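Local atomic coordinates of endo-pectate lyase (Erwinia chrysanthemi, PDB entry 3B90), a protein that probably cleaves polygalacturonate and methylated pectins by calcium-dependent beta-elimination within the chain, this construct being its catalytic domain. Residues A93-D98 against G127-L132; A7-R12 against P34-K39. All coordinates share one frame; numbering follows the deposited sequence.

Interaction 1. Residues A93-D98 against G127-L132; sequences AHNAKD and GEHGKL. With CA (calcium ion), chain C.
Asn95 meets Glu128 and His129 where two neighbouring coils of the beta-helix run side by side, and it also holds a calcium ion. Its OD1 binds the metal at 2.2 Å, beside two waters and Asp73, Ile74 O and Tyr100 O. The CB of Asn95 rests over one face of the His129 imidazole in a CH-pi contact, 3.6 Å from the centroid. At the edge of that ring NE2 gives a weak hydrogen bond to Ala93 O, while ND1 and Asn95 ND2 share a water, each 2.8 Å from it. Asn95 O accepts Glu128 N at 2.7 Å, the donor lying well above the carbonyl plane. Glu128, bent at chi2 (77°), brings OE1 to Lys97 N at 3.0 Å; the bond is nearly straight (167°) and uses the anti lone pair. The aliphatic Lys97 chain passes the same carboxylate, with NZ 4.9 Å from OE2. Farther out, the His94 ring lies near Gly127 CA and is held by Thr126 OG1 through ND1. With OD1 on calcium and ND2 on the shared water, both ends of the Asn95 amide are engaged, which fixes its flip; His129 thus acts as a second-shell residue of the metal site.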
loop_
_atom_site.group_PDB
_atom_site.type_symbol
_atom_site.label_atom_id
_atom_site.label_comp_id
_atom_site.label_asym_id
_atom_site.label_seq_id
_atom_site.Cartn_x
_atom_site.Cartn_y
_atom_site.Cartn_z
ATOM N N ALA A 93 -9.913 -1.903 -1.838
ATOM C CA ALA A 93 -9.440 -0.534 -1.803
ATOM C C ALA A 93 -9.815 0.179 -3.091
ATOM O O ALA A 93 -9.251 -0.087 -4.146
ATOM C CB ALA A 93 -7.938 -0.500 -1.588
ATOM N N HIS A 94 -10.791 1.075 -2.996
ATOM C CA HIS A 94 -11.260 1.841 -4.146
ATOM C C HIS A 94 -10.636 3.234 -4.212
ATOM O O HIS A 94 -10.365 3.857 -3.190
ATOM C CB HIS A 94 -12.787 1.975 -4.099
ATOM C CG HIS A 94 -13.364 2.764 -5.233
ATOM N ND1 HIS A 94 -13.870 2.169 -6.368
ATOM C CD2 HIS A 94 -13.530 4.097 -5.402
ATOM C CE1 HIS A 94 -14.322 3.102 -7.188
ATOM N NE2 HIS A 94 -14.129 4.281 -6.625
ATOM N N ASN A 95 -10.454 3.721 -5.433
ATOM C CA ASN A 95 -9.904 5.045 -5.683
ATOM C C ASN A 95 -10.407 5.435 -7.079
ATOM O O ASN A 95 -10.782 4.567 -7.872
ATOM C CB ASN A 95 -8.373 5.006 -5.640
ATOM C CG ASN A 95 -7.760 6.350 -5.273
ATOM O OD1 ASN A 95 -8.467 7.342 -5.085
ATOM N ND2 ASN A 95 -6.435 6.383 -5.154
ATOM N N ALA A 96 -10.444 6.729 -7.378
ATOM C CA ALA A 96 -10.936 7.155 -8.684
ATOM C C ALA A 96 -10.421 8.495 -9.193
ATOM O O ALA A 96 -10.021 9.362 -8.419
ATOM C CB ALA A 96 -12.459 7.169 -8.672
ATOM N N LYS A 97 -10.420 8.631 -10.517
ATOM C CA LYS A 97 -10.025 9.866 -11.184
ATOM C C LYS A 97 -11.169 10.807 -10.816
ATOM O O LYS A 97 -12.330 10.414 -10.900
ATOM C CB LYS A 97 -9.993 9.648 -12.702
ATOM C CG LYS A 97 -11.316 9.133 -13.268
ATOM C CD LYS A 97 -11.229 8.729 -14.724
ATOM C CE LYS A 97 -12.567 8.175 -15.215
ATOM N NZ LYS A 97 -12.430 7.491 -16.532
ATOM N N ASP A 98 -10.858 12.024 -10.388
ATOM C CA ASP A 98 -11.899 12.975 -9.983
ATOM C C ASP A 98 -12.513 12.649 -8.617
ATOM O O ASP A 98 -13.576 13.164 -8.270
ATOM C CB ASP A 98 -13.007 13.075 -11.037
ATOM C CG ASP A 98 -12.843 14.273 -11.939
ATOM O OD1 ASP A 98 -13.607 15.245 -11.757
ATOM O OD2 ASP A 98 -11.957 14.243 -12.822
ATOM N N GLY A 127 -11.677 0.756 -9.159
ATOM C CA GLY A 127 -11.560 2.132 -9.607
ATOM C C GLY A 127 -10.232 2.412 -10.297
ATOM O O GLY A 127 -9.631 1.516 -10.895
ATOM N N GLU A 128 -9.780 3.661 -10.218
ATOM C CA GLU A 128 -8.524 4.082 -10.826
ATOM C C GLU A 128 -7.442 4.223 -9.763
ATOM O O GLU A 128 -7.649 4.913 -8.768
ATOM C CB GLU A 128 -8.702 5.416 -11.561
ATOM C CG GLU A 128 -9.582 5.357 -12.810
ATOM C CD GLU A 128 -11.064 5.303 -12.490
ATOM O OE1 GLU A 128 -11.582 6.250 -11.862
ATOM O OE2 GLU A 128 -11.721 4.314 -12.873
ATOM N N HIS A 129 -6.278 3.606 -9.992
ATOM C CA HIS A 129 -5.180 3.662 -9.023
ATOM C C HIS A 129 -3.811 4.060 -9.565
ATOM O O HIS A 129 -3.547 3.989 -10.769
ATOM C CB HIS A 129 -5.019 2.323 -8.303
ATOM C CG HIS A 129 -6.083 2.036 -7.290
ATOM N ND1 HIS A 129 -5.932 2.327 -5.952
ATOM C CD2 HIS A 129 -7.287 1.426 -7.410
ATOM C CE1 HIS A 129 -6.996 1.904 -5.289
ATOM N NE2 HIS A 129 -7.832 1.353 -6.150
ATOM N N GLY A 130 -2.934 4.434 -8.637
ATOM C CA GLY A 130 -1.576 4.817 -8.972
ATOM C C GLY A 130 -0.685 3.597 -8.848
ATOM O O GLY A 130 -0.388 2.942 -9.845
ATOM N N LYS A 131 -0.277 3.278 -7.620
ATOM C CA LYS A 131 0.579 2.115 -7.354
ATOM C C LYS A 131 0.058 1.344 -6.165
ATOM O O LYS A 131 -0.420 1.940 -5.200
ATOM C CB LYS A 131 2.010 2.531 -6.997
ATOM C CG LYS A 131 2.810 3.198 -8.083
ATOM C CD LYS A 131 4.253 3.309 -7.619
ATOM C CE LYS A 131 5.050 4.237 -8.499
ATOM N NZ LYS A 131 4.541 5.631 -8.388
ATOM N N LEU A 132 0.185 0.023 -6.214
ATOM C CA LEU A 132 -0.240 -0.807 -5.098
ATOM C C LEU A 132 0.727 -0.629 -3.920
ATOM O O LEU A 132 0.299 -0.424 -2.796
ATOM C CB LEU A 132 -0.304 -2.282 -5.510
ATOM C CG LEU A 132 -0.509 -3.327 -4.406
ATOM C CD1 LEU A 132 -1.782 -3.032 -3.635
ATOM C CD2 LEU A 132 -0.573 -4.726 -5.017
HETATM CA CA CA C . -8.960 9.221 -4.001
HETATM O O HOH W 1 -4.336 4.596 -5.496
HETATM O O HOH W 2 -6.452 9.605 -3.850
HETATM O O HOH W 3 -9.035 10.118 -6.033
#

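Interaction 2. Residues A7-R12 against P34-K39; sequences ATFENR and PLIILK
Strands 7-10 and 36-39 pair in parallel as the first two strands of one face of the right-handed beta-helix, close to the N terminus of the catalytic domain. Their axes come within 4.7 Å of each other and are inclined by 15°. Four backbone hydrogen bonds alternate between the strands: Ile37 N to Ala7 O, Phe9 N to Ile37 O (2.8 Å), Lys39 N to Phe9 O, and Asn11 N to Lys39 O (3.1 Å). Ile37, Phe9 and Lys39 thus each bond through both N and O, to two residues of the other segment that flank their partner, as expected of a parallel pair.

On the inward face, Phe9 has CG anti to its carbonyl carbon (chi1 -57°), which lays the ring along the second strand. Leu38 CD2 comes to the ring edge near its plane, 3.7 Å from Phe9 CD1, and Ile36 CG2 approaches the same CD1 at 3.9 Å. Ile57 of the next coil touches both Ile36 and Leu38, while Cys3 and Ala41 also touch Phe9.

The outward face carries Thr8, Ile37, Glu10 and Lys39. Thr8 OG1 lies 3.6 Å from Ile37 CB, and Ile37 in turn touches Asp60, a zinc ligand on the following strand. Glu10 and Lys39 meet through their aliphatic parts, CG to CB at 3.8 Å; the charged ends stay apart, with Glu10 OE1 5.2 Å from Lys39 NZ, so any attraction between them is probably modest. Asn11 OD1 takes a hydrogen bond from Asn40 ND2, the residue after Lys39.

In-register parallel strands with like positions stacked, apolar residues inward and polar ones mostly outward, are the signature of the parallel beta-helix of pectate lyases.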
loop_
_atom_site.group_PDB
_atom_site.type_symbol
_atom_site.label_atom_id
_atom_site.label_comp_id
_atom_site.label_asym_id
_atom_site.label_seq_id
_atom_site.Cartn_x
_atom_site.Cartn_y
_atom_site.Cartn_z
ATOM N N ALA A 7 -8.011 6.642 16.776
ATOM C CA ALA A 7 -7.757 5.447 17.575
ATOM C C ALA A 7 -6.380 4.831 17.351
ATOM O O ALA A 7 -5.864 4.814 16.235
ATOM C CB ALA A 7 -8.842 4.407 17.317
ATOM N N THR A 8 -5.780 4.352 18.439
ATOM C CA THR A 8 -4.476 3.690 18.399
ATOM C C THR A 8 -4.661 2.321 19.062
ATOM O O THR A 8 -5.088 2.252 20.215
ATOM C CB THR A 8 -3.387 4.486 19.197
ATOM O OG1 THR A 8 -3.064 5.707 18.517
ATOM C CG2 THR A 8 -2.112 3.656 19.353
ATOM N N PHE A 9 -4.406 1.239 18.323
ATOM C CA PHE A 9 -4.527 -0.107 18.889
ATOM C C PHE A 9 -3.120 -0.642 19.120
ATOM O O PHE A 9 -2.244 -0.462 18.276
ATOM C CB PHE A 9 -5.322 -1.046 17.964
ATOM C CG PHE A 9 -6.709 -0.547 17.633
ATOM C CD1 PHE A 9 -7.171 -0.559 16.324
ATOM C CD2 PHE A 9 -7.537 -0.032 18.624
ATOM C CE1 PHE A 9 -8.426 -0.062 16.011
ATOM C CE2 PHE A 9 -8.796 0.467 18.319
ATOM C CZ PHE A 9 -9.241 0.453 17.010
ATOM N N GLU A 10 -2.918 -1.316 20.256
ATOM C CA GLU A 10 -1.609 -1.861 20.618
ATOM C C GLU A 10 -1.699 -3.215 21.333
ATOM O O GLU A 10 -2.524 -3.405 22.232
ATOM C CB GLU A 10 -0.868 -0.849 21.502
ATOM C CG GLU A 10 0.590 -1.176 21.794
ATOM C CD GLU A 10 1.391 0.036 22.264
ATOM O OE1 GLU A 10 2.626 0.019 22.120
ATOM O OE2 GLU A 10 0.798 1.010 22.770
ATOM N N ASN A 11 -0.861 -4.155 20.898
ATOM C CA ASN A 11 -0.794 -5.507 21.466
ATOM C C ASN A 11 -2.142 -6.229 21.576
ATOM O O ASN A 11 -2.452 -6.840 22.606
ATOM C CB ASN A 11 -0.101 -5.461 22.832
ATOM C CG ASN A 11 1.288 -4.853 22.752
ATOM O OD1 ASN A 11 2.026 -5.101 21.808
ATOM N ND2 ASN A 11 1.639 -4.040 23.740
ATOM N N ARG A 12 -2.929 -6.170 20.505
ATOM C CA ARG A 12 -4.235 -6.810 20.486
ATOM C C ARG A 12 -4.892 -6.761 19.122
ATOM O O ARG A 12 -4.480 -6.011 18.241
ATOM C CB ARG A 12 -5.173 -6.131 21.482
ATOM C CG ARG A 12 -5.498 -4.689 21.148
ATOM C CD ARG A 12 -6.662 -4.199 21.976
ATOM N NE ARG A 12 -6.895 -2.780 21.772
ATOM C CZ ARG A 12 -8.087 -2.204 21.828
ATOM N NH1 ARG A 12 -9.165 -2.929 22.090
ATOM N NH2 ARG A 12 -8.204 -0.906 21.587
ATOM N N PRO A 34 -3.738 9.994 10.180
ATOM C CA PRO A 34 -4.209 8.623 9.998
ATOM C C PRO A 34 -5.482 8.409 10.823
ATOM O O PRO A 34 -5.687 9.084 11.836
ATOM C CB PRO A 34 -3.036 7.793 10.521
ATOM C CG PRO A 34 -2.412 8.695 11.563
ATOM C CD PRO A 34 -2.436 10.025 10.868
ATOM N N LEU A 35 -6.358 7.521 10.347
ATOM C CA LEU A 35 -7.606 7.198 11.041
ATOM C C LEU A 35 -7.320 6.257 12.199
ATOM O O LEU A 35 -7.901 6.389 13.277
ATOM C CB LEU A 35 -8.593 6.517 10.095
ATOM C CG LEU A 35 -9.609 7.327 9.291
ATOM C CD1 LEU A 35 -9.564 8.786 9.673
ATOM C CD2 LEU A 35 -9.344 7.139 7.821
ATOM N N ILE A 36 -6.457 5.279 11.948
ATOM C CA ILE A 36 -6.080 4.285 12.948
ATOM C C ILE A 36 -4.566 4.119 12.944
ATOM O O ILE A 36 -3.920 4.149 11.890
ATOM C CB ILE A 36 -6.706 2.866 12.653
ATOM C CG1 ILE A 36 -8.197 2.819 12.996
ATOM C CG2 ILE A 36 -5.988 1.771 13.453
ATOM C CD1 ILE A 36 -9.092 3.344 11.917
ATOM N N ILE A 37 -4.008 3.947 14.133
ATOM C CA ILE A 37 -2.582 3.731 14.278
ATOM C C ILE A 37 -2.459 2.371 14.925
ATOM O O ILE A 37 -3.139 2.076 15.914
ATOM C CB ILE A 37 -1.928 4.782 15.184
ATOM C CG1 ILE A 37 -2.232 6.191 14.660
ATOM C CG2 ILE A 37 -0.422 4.547 15.243
ATOM C CD1 ILE A 37 -1.681 7.307 15.537
ATOM N N LEU A 38 -1.634 1.521 14.333
ATOM C CA LEU A 38 -1.442 0.180 14.856
ATOM C C LEU A 38 -0.045 -0.014 15.409
ATOM O O LEU A 38 0.937 0.509 14.872
ATOM C CB LEU A 38 -1.739 -0.869 13.782
ATOM C CG LEU A 38 -3.187 -0.917 13.288
ATOM C CD1 LEU A 38 -3.314 -1.899 12.152
ATOM C CD2 LEU A 38 -4.109 -1.302 14.421
ATOM N N LYS A 39 0.029 -0.749 16.510
ATOM C CA LYS A 39 1.299 -1.028 17.155
ATOM C C LYS A 39 1.272 -2.464 17.644
ATOM O O LYS A 39 0.772 -2.746 18.728
ATOM C CB LYS A 39 1.545 -0.063 18.320
ATOM C CG LYS A 39 1.670 1.390 17.901
ATOM C CD LYS A 39 2.307 2.229 18.994
ATOM C CE LYS A 39 2.441 3.679 18.569
ATOM N NZ LYS A 39 2.974 4.533 19.663
#

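How the interactions relate
From the N terminus, interaction 2 comes first: the chain leaves residues 7-12, makes a circuit with 21 intervening residues and returns as 34-39, so that the opening coil is paired with the next. Interaction 1 opens only later, at 93-98, and closes at 127-132 after 28 further residues. The two loops therefore follow in series and neither nest nor cross. The centres of interactions 1 and 2 lie about 25 Å apart and their nearest atoms about 12 Å, without touching. Strand pairing from 36-39 through 57-61, 79-81 and 106-110 to 131-135 connects them: interaction 2 lies at the N-terminal end of the solenoid, interaction 1 farther along, beside the calcium site.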